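Local coordinates for protein AlyGC (Glaciecola chathamensis, PDB 5GKD) that probably cleaves alginate by beta-elimination, as a calcium-containing lyase of polysaccharide lyase family 6, at residues Val518-Ile532 against Thr551-Asp565. Sequence-based numbering, arbitrary orientation.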
loop_
_atom_site.group_PDB
_atom_site.type_symbol
_atom_site.label_atom_id
_atom_site.label_comp_id
_atom_site.label_asym_id
_atom_site.label_seq_id
_atom_site.Cartn_x
_atom_site.Cartn_y
_atom_site.Cartn_z
ATOM N N VAL A 518 -18.607 -15.718 14.988
ATOM C CA VAL A 518 -18.817 -14.767 13.907
ATOM C C VAL A 518 -19.526 -15.477 12.777
ATOM O O VAL A 518 -19.020 -16.474 12.250
ATOM C CB VAL A 518 -17.510 -14.133 13.401
ATOM C CG1 VAL A 518 -17.816 -13.197 12.227
ATOM C CG2 VAL A 518 -16.812 -13.358 14.496
ATOM N N ASP A 519 -20.688 -14.957 12.403
ATOM C CA ASP A 519 -21.435 -15.389 11.233
ATOM C C ASP A 519 -21.440 -14.214 10.268
ATOM O O ASP A 519 -22.088 -13.198 10.528
ATOM C CB ASP A 519 -22.851 -15.819 11.632
ATOM C CG ASP A 519 -23.725 -16.176 10.447
ATOM O OD1 ASP A 519 -23.233 -16.234 9.305
ATOM O OD2 ASP A 519 -24.935 -16.401 10.664
ATOM N N ALA A 520 -20.708 -14.350 9.163
ATOM C CA ALA A 520 -20.557 -13.298 8.165
ATOM C C ALA A 520 -21.629 -13.342 7.080
ATOM O O ALA A 520 -21.428 -12.766 6.005
ATOM C CB ALA A 520 -19.178 -13.384 7.516
ATOM N N THR A 521 -22.756 -14.010 7.340
ATOM C CA THR A 521 -23.848 -14.100 6.370
ATOM C C THR A 521 -24.265 -12.736 5.812
ATOM O O THR A 521 -24.589 -12.614 4.627
ATOM C CB THR A 521 -25.041 -14.799 7.029
ATOM O OG1 THR A 521 -24.730 -16.186 7.214
ATOM C CG2 THR A 521 -26.324 -14.638 6.193
ATOM N N ASN A 522 -24.242 -11.693 6.638
ATOM C CA ASN A 522 -24.790 -10.406 6.250
ATOM C C ASN A 522 -23.752 -9.413 5.757
ATOM O O ASN A 522 -24.076 -8.234 5.602
ATOM C CB ASN A 522 -25.548 -9.822 7.423
ATOM C CG ASN A 522 -26.592 -10.771 7.923
ATOM O OD1 ASN A 522 -26.364 -11.534 8.857
ATOM N ND2 ASN A 522 -27.729 -10.772 7.261
ATOM N N ALA A 523 -22.520 -9.848 5.518
ATOM C CA ALA A 523 -21.525 -8.966 4.917
ATOM C C ALA A 523 -21.990 -8.507 3.532
ATOM O O ALA A 523 -22.800 -9.171 2.899
ATOM C CB ALA A 523 -20.188 -9.693 4.808
ATOM N N PRO A 524 -21.479 -7.385 3.029
ATOM C CA PRO A 524 -21.930 -6.912 1.722
ATOM C C PRO A 524 -21.649 -7.933 0.632
ATOM O O PRO A 524 -20.669 -8.684 0.685
ATOM C CB PRO A 524 -21.118 -5.626 1.506
ATOM C CG PRO A 524 -20.627 -5.246 2.864
ATOM C CD PRO A 524 -20.385 -6.548 3.542
ATOM N N ASP A 525 -22.538 -7.954 -0.364
ATOM C CA ASP A 525 -22.475 -8.902 -1.478
ATOM C C ASP A 525 -21.460 -8.381 -2.491
ATOM O O ASP A 525 -21.789 -7.863 -3.561
ATOM C CB ASP A 525 -23.858 -9.100 -2.097
ATOM C CG ASP A 525 -23.920 -10.284 -3.068
ATOM O OD1 ASP A 525 -22.873 -10.737 -3.566
ATOM O OD2 ASP A 525 -25.036 -10.759 -3.352
ATOM N N ALA A 526 -20.191 -8.524 -2.125
ATOM C CA ALA A 526 -19.110 -8.015 -2.942
ATOM C C ALA A 526 -17.925 -8.953 -2.823
ATOM O O ALA A 526 -17.707 -9.577 -1.785
ATOM C CB ALA A 526 -18.723 -6.592 -2.527
ATOM N N ALA A 527 -17.181 -9.070 -3.909
ATOM C CA ALA A 527 -15.966 -9.860 -3.875
ATOM C C ALA A 527 -14.888 -9.126 -3.078
ATOM O O ALA A 527 -14.853 -7.898 -3.025
ATOM C CB ALA A 527 -15.480 -10.137 -5.291
ATOM N N GLY A 528 -14.007 -9.890 -2.447
ATOM C CA GLY A 528 -12.874 -9.277 -1.784
ATOM C C GLY A 528 -13.146 -8.725 -0.408
ATOM O O GLY A 528 -12.411 -7.842 0.043
ATOM N N ASN A 529 -14.183 -9.203 0.275
ATOM C CA ASN A 529 -14.342 -8.879 1.683
ATOM C C ASN A 529 -13.185 -9.463 2.486
ATOM O O ASN A 529 -12.557 -10.445 2.097
ATOM C CB ASN A 529 -15.660 -9.424 2.240
ATOM C CG ASN A 529 -16.885 -8.745 1.648
ATOM O OD1 ASN A 529 -16.797 -7.669 1.045
ATOM N ND2 ASN A 529 -18.044 -9.384 1.818
ATOM N N THR A 530 -12.931 -8.861 3.637
ATOM C CA THR A 530 -11.833 -9.263 4.504
ATOM C C THR A 530 -12.337 -9.127 5.929
ATOM O O THR A 530 -12.512 -8.007 6.410
ATOM C CB THR A 530 -10.583 -8.398 4.281
ATOM O OG1 THR A 530 -10.909 -7.028 4.514
ATOM C CG2 THR A 530 -10.052 -8.527 2.862
ATOM N N LEU A 531 -12.571 -10.246 6.603
ATOM C CA LEU A 531 -13.175 -10.171 7.930
ATOM C C LEU A 531 -12.260 -9.450 8.910
ATOM O O LEU A 531 -12.695 -8.548 9.633
ATOM C CB LEU A 531 -13.526 -11.567 8.446
ATOM C CG LEU A 531 -14.438 -11.547 9.674
ATOM C CD1 LEU A 531 -15.892 -11.343 9.290
ATOM C CD2 LEU A 531 -14.257 -12.817 10.514
ATOM N N ILE A 532 -10.990 -9.826 8.950
ATOM C CA ILE A 532 -10.013 -9.175 9.813
ATOM C C ILE A 532 -8.802 -8.787 8.973
ATOM O O ILE A 532 -8.399 -9.522 8.065
ATOM C CB ILE A 532 -9.597 -10.076 10.993
ATOM C CG1 ILE A 532 -10.827 -10.518 11.788
ATOM C CG2 ILE A 532 -8.587 -9.359 11.895
ATOM C CD1 ILE A 532 -10.510 -11.483 12.906
ATOM N N THR A 551 -15.226 -19.302 16.643
ATOM C CA THR A 551 -15.828 -19.923 15.480
ATOM C C THR A 551 -16.160 -18.850 14.457
ATOM O O THR A 551 -16.708 -17.803 14.804
ATOM C CB THR A 551 -17.107 -20.695 15.865
ATOM O OG1 THR A 551 -16.795 -21.627 16.900
ATOM C CG2 THR A 551 -17.666 -21.439 14.665
ATOM N N PHE A 552 -15.841 -19.123 13.198
ATOM C CA PHE A 552 -16.017 -18.151 12.129
ATOM C C PHE A 552 -16.639 -18.880 10.953
ATOM O O PHE A 552 -16.046 -19.834 10.442
ATOM C CB PHE A 552 -14.672 -17.505 11.741
ATOM C CG PHE A 552 -13.920 -16.910 12.915
ATOM C CD1 PHE A 552 -13.031 -17.680 13.642
ATOM C CD2 PHE A 552 -14.108 -15.585 13.287
ATOM C CE1 PHE A 552 -12.349 -17.152 14.704
ATOM C CE2 PHE A 552 -13.433 -15.059 14.361
ATOM C CZ PHE A 552 -12.553 -15.842 15.075
ATOM N N GLU A 553 -17.825 -18.447 10.528
ATOM C CA GLU A 553 -18.595 -19.187 9.541
ATOM C C GLU A 553 -19.180 -18.275 8.482
ATOM O O GLU A 553 -19.482 -17.107 8.736
ATOM C CB GLU A 553 -19.762 -19.947 10.173
ATOM C CG GLU A 553 -19.371 -21.167 10.950
ATOM C CD GLU A 553 -20.587 -21.931 11.440
ATOM O OE1 GLU A 553 -21.721 -21.421 11.270
ATOM O OE2 GLU A 553 -20.406 -23.040 11.988
ATOM N N ASN A 554 -19.380 -18.851 7.299
ATOM C CA ASN A 554 -20.191 -18.246 6.246
ATOM C C ASN A 554 -19.547 -16.976 5.691
ATOM O O ASN A 554 -20.216 -15.966 5.459
ATOM C CB ASN A 554 -21.611 -17.978 6.748
ATOM C CG ASN A 554 -22.327 -19.260 7.157
ATOM O OD1 ASN A 554 -22.225 -20.281 6.479
ATOM N ND2 ASN A 554 -23.037 -19.210 8.281
ATOM N N LEU A 555 -18.231 -17.026 5.489
ATOM C CA LEU A 555 -17.523 -15.996 4.736
ATOM C C LEU A 555 -17.615 -16.337 3.249
ATOM O O LEU A 555 -16.620 -16.553 2.554
ATOM C CB LEU A 555 -16.074 -15.884 5.199
ATOM C CG LEU A 555 -15.765 -15.163 6.522
ATOM C CD1 LEU A 555 -16.173 -15.969 7.734
ATOM C CD2 LEU A 555 -14.283 -14.824 6.587
ATOM N N ASP A 556 -18.850 -16.401 2.762
ATOM C CA ASP A 556 -19.019 -16.963 1.432
ATOM C C ASP A 556 -20.139 -16.312 0.629
ATOM O O ASP A 556 -20.609 -16.915 -0.340
ATOM C CB ASP A 556 -19.250 -18.478 1.526
ATOM C CG ASP A 556 -20.473 -18.851 2.361
ATOM O OD1 ASP A 556 -21.012 -18.001 3.093
ATOM O OD2 ASP A 556 -20.876 -20.025 2.291
ATOM N N ILE A 557 -20.555 -15.089 0.974
ATOM C CA ILE A 557 -21.611 -14.439 0.201
ATOM C C ILE A 557 -21.149 -14.142 -1.221
ATOM O O ILE A 557 -21.960 -14.104 -2.150
ATOM C CB ILE A 557 -22.083 -13.164 0.908
ATOM C CG1 ILE A 557 -23.353 -12.635 0.235
ATOM C CG2 ILE A 557 -20.977 -12.103 0.895
ATOM C CD1 ILE A 557 -24.100 -11.604 1.053
ATOM N N ASN A 558 -19.852 -13.928 -1.416
ATOM C CA ASN A 558 -19.279 -13.704 -2.731
ATOM C C ASN A 558 -17.858 -14.259 -2.698
ATOM O O ASN A 558 -17.382 -14.735 -1.664
ATOM C CB ASN A 558 -19.346 -12.217 -3.096
ATOM C CG ASN A 558 -19.388 -11.978 -4.589
ATOM O OD1 ASN A 558 -18.580 -12.517 -5.341
ATOM N ND2 ASN A 558 -20.343 -11.176 -5.027
ATOM N N HIS A 559 -17.185 -14.215 -3.838
ATOM C CA HIS A 559 -15.882 -14.853 -3.896
ATOM C C HIS A 559 -14.795 -13.976 -3.254
ATOM O O HIS A 559 -14.993 -12.792 -2.970
ATOM C CB HIS A 559 -15.538 -15.236 -5.340
ATOM C CG HIS A 559 -15.177 -14.091 -6.234
ATOM N ND1 HIS A 559 -13.945 -13.464 -6.188
ATOM C CD2 HIS A 559 -15.852 -13.514 -7.256
ATOM C CE1 HIS A 559 -13.896 -12.527 -7.118
ATOM N NE2 HIS A 559 -15.042 -12.533 -7.777
ATOM N N SER A 560 -13.650 -14.605 -2.972
ATOM C CA SER A 560 -12.483 -13.924 -2.413
ATOM C C SER A 560 -12.810 -13.228 -1.093
ATOM O O SER A 560 -12.385 -12.104 -0.843
ATOM C CB SER A 560 -11.890 -12.921 -3.412
ATOM O OG SER A 560 -11.503 -13.561 -4.607
ATOM N N TYR A 561 -13.561 -13.903 -0.236
ATOM C CA TYR A 561 -13.864 -13.401 1.099
ATOM C C TYR A 561 -12.827 -14.004 2.033
ATOM O O TYR A 561 -12.950 -15.157 2.445
ATOM C CB TYR A 561 -15.279 -13.778 1.512
ATOM C CG TYR A 561 -15.840 -13.027 2.697
ATOM C CD1 TYR A 561 -15.011 -12.431 3.641
ATOM C CD2 TYR A 561 -17.214 -12.903 2.862
ATOM C CE1 TYR A 561 -15.540 -11.746 4.716
ATOM C CE2 TYR A 561 -17.744 -12.214 3.924
ATOM C CZ TYR A 561 -16.913 -11.645 4.847
ATOM O OH TYR A 561 -17.456 -10.963 5.906
ATOM N N HIS A 562 -11.812 -13.213 2.372
ATOM C CA HIS A 562 -10.691 -13.679 3.173
ATOM C C HIS A 562 -10.968 -13.516 4.656
ATOM O O HIS A 562 -11.687 -12.610 5.085
ATOM C CB HIS A 562 -9.426 -12.914 2.809
ATOM C CG HIS A 562 -9.214 -12.800 1.336
ATOM N ND1 HIS A 562 -8.962 -13.894 0.538
ATOM C CD2 HIS A 562 -9.230 -11.727 0.513
ATOM C CE1 HIS A 562 -8.834 -13.498 -0.716
ATOM N NE2 HIS A 562 -8.992 -12.189 -0.757
ATOM N N PHE A 563 -10.372 -14.401 5.447
ATOM C CA PHE A 563 -10.479 -14.233 6.890
ATOM C C PHE A 563 -9.510 -13.158 7.401
ATOM O O PHE A 563 -9.913 -12.268 8.161
ATOM C CB PHE A 563 -10.230 -15.563 7.602
ATOM C CG PHE A 563 -10.180 -15.436 9.086
ATOM C CD1 PHE A 563 -11.344 -15.291 9.823
ATOM C CD2 PHE A 563 -8.970 -15.427 9.749
ATOM C CE1 PHE A 563 -11.298 -15.149 11.193
ATOM C CE2 PHE A 563 -8.915 -15.295 11.112
ATOM C CZ PHE A 563 -10.083 -15.152 11.839
ATOM N N PHE A 564 -8.226 -13.237 7.020
ATOM C CA PHE A 564 -7.238 -12.261 7.472
ATOM C C PHE A 564 -6.372 -11.807 6.308
ATOM O O PHE A 564 -5.754 -12.635 5.634
ATOM C CB PHE A 564 -6.336 -12.799 8.594
ATOM C CG PHE A 564 -5.363 -11.767 9.115
ATOM C CD1 PHE A 564 -5.751 -10.853 10.076
ATOM C CD2 PHE A 564 -4.078 -11.678 8.596
ATOM C CE1 PHE A 564 -4.873 -9.882 10.530
ATOM C CE2 PHE A 564 -3.190 -10.711 9.046
ATOM C CZ PHE A 564 -3.593 -9.814 10.021
ATOM N N ASP A 565 -6.274 -10.492 6.121
ATOM C CA ASP A 565 -5.536 -9.891 5.012
ATOM C C ASP A 565 -4.517 -8.907 5.577
ATOM O O ASP A 565 -4.891 -7.849 6.086
ATOM C CB ASP A 565 -6.497 -9.195 4.042
ATOM C CG ASP A 565 -5.826 -8.808 2.720
ATOM O OD1 ASP A 565 -4.904 -9.513 2.274
ATOM O OD2 ASP A 565 -6.228 -7.799 2.120
HETATM O O HOH W 1 -20.826 -13.961 3.620
HETATM O O HOH W 2 -16.047 -11.243 -0.433
#
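Asn-529 and Tyr-561 meet between stacked loops of a parallel beta-helix, where 518-532 and 551-565 are equivalent strand-loop-strand stretches of two successive coils. Asn-529 CB sits over the centre of the Tyr-561 ring, 3.4 Å from its centroid, in a CH-pi contact. Leu-555 CB covers the opposite ring face. A chi1 of -165° turns Tyr-561 CG away from the backbone N and brings the ring against the 518-532 loop, and its OH lies 3.2 Å from Ala-523 CB and also touches Ala-520 CB. The Asn-529 amide stands nearly perpendicular to the ring. Its ND2 donates to Pro-524 O in the amide plane, while OD1 is hydrogen-bonded to Ser-500 OG of the preceding coil. This amide therefore ties the loop of its own coil to the coil before.

Parallel strand pairing flanks the loops at both ends. Val-518 and Asp-519 pair with Phe-552 and Glu-553; Thr-530 and Ile-532 pair with His-562 and Phe-564. The register shifts by two residues between them. In the core, Leu-531 CD2 packs obliquely on Phe-552 and Phe-563, and Ile-532 CD1 reaches Phe-563 CZ at 3.8 Å.

Two waters bridge the loops. One donates to Ala-520 O and Asn-554 O and accepts from Ile-557 N. The other donates to Ala-526 O and His-559 O and accepts from Asn-529 N. Nearby, Ala-527 CB lies over one face of the His-559 ring, 3.6 Å from its centroid. Leu-599 of the second subunit packs against both residues.

Where the first strand ends, Asp-519 OD1 forms an Asx turn with Thr-521 N. Thr-521 OG1 donates to the syn lone pair of the same oxygen at 2.6 Å. Asn-554 ND2 completes the grip on Asp-519 OD1 at 3.2 Å, from 62° out of the carboxylate plane.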